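Local structure of Non-structural polyprotein (Sindbis virus, 4GUA) at residues E359-A364 with L403-I408. The protein is a viral precursor whose nsP2 part is a cysteine protease that processes the polyprotein and whose nsP3 part carries a macro domain and a zinc-binding domain. Residues are numbered along the deposited sequence; the frame is centred on the assembly and turned at random.
Sequences EAVVNA and LGKKVI
Ala360 and Lys406 sit side by side on one face of a parallel strand pair, the methyl CB of the alanine 3.8 Å from CB of the lysine. The small alanine forms a low spot there, flanked on the same face by two longer neighbours: Lys406, whose CB lies against the alanine methyl before the chain leaves it to end beside Glu359, and Ile408, whose CD1 comes back to the alanine CB at 4.4 Å. Further along, Val362 sets its CG2 against CB of Ile408, the two side chains crossing at a slant.

The opposite face carries Val361 and Val407, which point the same way and touch through CG1 and CG2, respectively, at 3.9 Å. With chi1 at 60°, CG1 of Val361 lies between its own backbone N and carbonyl carbon, a placement that also brings it against CD of Lys405, so this one methyl fills the dip between Lys405 and Val407. These are neighbouring inner strands of the mixed six-stranded sheet of the macro domain: 360-364 lies between 405-410 and 445-448, while 397-402 borders 405-410 on its far side. Ile379 of helix 375-382 packs on Val407, while Ile353 and Cys356 from a loop touch Val361.

Backbone bonds set the register. Val361 N donates to Lys406 O at 3.0 Å, Ile408 N returns a bond to Val361 O, and Asn363 N binds Ile408 O at 2.9 Å.

At the strand entrance, Glu359 stretches out alongside Lys406. Its OE2 accepts a hydrogen bond from the lysine NZ at 3.0 Å through the anti lone pair, a salt bridge reached by the bend at the end of the lysine chain, while OE1 is held by the backbone N of Lys444.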
loop_
_atom_site.group_PDB
_atom_site.type_symbol
_atom_site.label_atom_id
_atom_site.label_comp_id
_atom_site.label_asym_id
_atom_site.label_seq_id
_atom_site.Cartn_x
_atom_site.Cartn_y
_atom_site.Cartn_z
ATOM N N GLU A 359 -5.527 -23.060 -14.116
ATOM C CA GLU A 359 -6.880 -22.485 -14.157
ATOM C C GLU A 359 -7.070 -21.485 -15.293
ATOM O O GLU A 359 -8.117 -21.463 -15.949
ATOM C CB GLU A 359 -7.230 -21.807 -12.831
ATOM C CG GLU A 359 -8.601 -21.142 -12.837
ATOM C CD GLU A 359 -8.983 -20.531 -11.497
ATOM O OE1 GLU A 359 -8.392 -20.926 -10.462
ATOM O OE2 GLU A 359 -9.869 -19.641 -11.486
ATOM N N ALA A 360 -6.072 -20.636 -15.498
ATOM C CA ALA A 360 -6.126 -19.664 -16.576
ATOM C C ALA A 360 -4.876 -19.769 -17.434
ATOM O O ALA A 360 -3.797 -20.116 -16.952
ATOM C CB ALA A 360 -6.264 -18.260 -16.012
ATOM N N VAL A 361 -5.029 -19.464 -18.713
ATOM C CA VAL A 361 -3.907 -19.460 -19.630
ATOM C C VAL A 361 -3.805 -18.078 -20.252
ATOM O O VAL A 361 -4.818 -17.469 -20.606
ATOM C CB VAL A 361 -4.086 -20.518 -20.738
ATOM C CG1 VAL A 361 -5.353 -20.250 -21.542
ATOM C CG2 VAL A 361 -2.868 -20.553 -21.642
ATOM N N VAL A 362 -2.578 -17.594 -20.399
ATOM C CA VAL A 362 -2.345 -16.272 -20.953
ATOM C C VAL A 362 -1.877 -16.425 -22.382
ATOM O O VAL A 362 -0.949 -17.180 -22.668
ATOM C CB VAL A 362 -1.277 -15.495 -20.163
ATOM C CG1 VAL A 362 -0.853 -14.243 -20.925
ATOM C CG2 VAL A 362 -1.785 -15.147 -18.769
ATOM N N ASN A 363 -2.578 -15.759 -23.288
ATOM C CA ASN A 363 -2.161 -15.682 -24.677
ATOM C C ASN A 363 -1.222 -14.499 -24.890
ATOM O O ASN A 363 -1.409 -13.433 -24.296
ATOM C CB ASN A 363 -3.388 -15.534 -25.576
ATOM C CG ASN A 363 -3.028 -15.443 -27.044
ATOM O OD1 ASN A 363 -2.071 -16.066 -27.497
ATOM N ND2 ASN A 363 -3.792 -14.662 -27.794
ATOM N N ALA A 364 -0.222 -14.679 -25.747
ATOM C CA ALA A 364 0.589 -13.550 -26.171
ATOM C C ALA A 364 -0.111 -13.017 -27.409
ATOM O O ALA A 364 -0.038 -13.599 -28.497
ATOM C CB ALA A 364 2.000 -13.995 -26.499
ATOM N N LEU A 403 -15.854 -21.802 -22.611
ATOM C CA LEU A 403 -16.383 -22.906 -21.817
ATOM C C LEU A 403 -15.789 -22.869 -20.405
ATOM O O LEU A 403 -16.015 -21.910 -19.664
ATOM C CB LEU A 403 -16.134 -24.240 -22.519
ATOM C CG LEU A 403 -16.934 -24.367 -23.822
ATOM C CD1 LEU A 403 -16.433 -25.521 -24.677
ATOM C CD2 LEU A 403 -18.431 -24.524 -23.541
ATOM N N GLY A 404 -15.044 -23.901 -20.022
ATOM C CA GLY A 404 -14.528 -23.972 -18.667
ATOM C C GLY A 404 -13.152 -23.364 -18.440
ATOM O O GLY A 404 -12.496 -23.693 -17.450
ATOM N N LYS A 405 -12.691 -22.492 -19.333
ATOM C CA LYS A 405 -11.334 -21.964 -19.192
ATOM C C LYS A 405 -11.192 -20.463 -19.386
ATOM O O LYS A 405 -11.743 -19.895 -20.323
ATOM C CB LYS A 405 -10.381 -22.649 -20.155
ATOM C CG LYS A 405 -8.949 -22.245 -19.894
ATOM C CD LYS A 405 -7.982 -23.238 -20.475
ATOM C CE LYS A 405 -7.725 -24.399 -19.530
ATOM N NZ LYS A 405 -6.868 -24.014 -18.387
ATOM N N LYS A 406 -10.406 -19.838 -18.513
ATOM C CA LYS A 406 -10.135 -18.412 -18.613
ATOM C C LYS A 406 -8.932 -18.168 -19.510
ATOM O O LYS A 406 -7.817 -18.580 -19.201
ATOM C CB LYS A 406 -9.861 -17.819 -17.230
ATOM C CG LYS A 406 -11.056 -17.850 -16.304
ATOM C CD LYS A 406 -10.768 -17.172 -14.978
ATOM C CE LYS A 406 -11.892 -17.421 -13.988
ATOM N NZ LYS A 406 -11.933 -18.843 -13.531
ATOM N N VAL A 407 -9.174 -17.501 -20.631
ATOM C CA VAL A 407 -8.109 -17.089 -21.525
ATOM C C VAL A 407 -7.903 -15.585 -21.404
ATOM O O VAL A 407 -8.791 -14.799 -21.729
ATOM C CB VAL A 407 -8.435 -17.450 -22.978
ATOM C CG1 VAL A 407 -7.290 -17.054 -23.894
ATOM C CG2 VAL A 407 -8.730 -18.937 -23.094
ATOM N N ILE A 408 -6.733 -15.197 -20.910
ATOM C CA ILE A 408 -6.375 -13.795 -20.751
ATOM C C ILE A 408 -5.488 -13.355 -21.913
ATOM O O ILE A 408 -4.361 -13.829 -22.052
ATOM C CB ILE A 408 -5.599 -13.584 -19.449
ATOM C CG1 ILE A 408 -6.439 -14.028 -18.258
ATOM C CG2 ILE A 408 -5.177 -12.133 -19.311
ATOM C CD1 ILE A 408 -5.688 -14.007 -16.947
#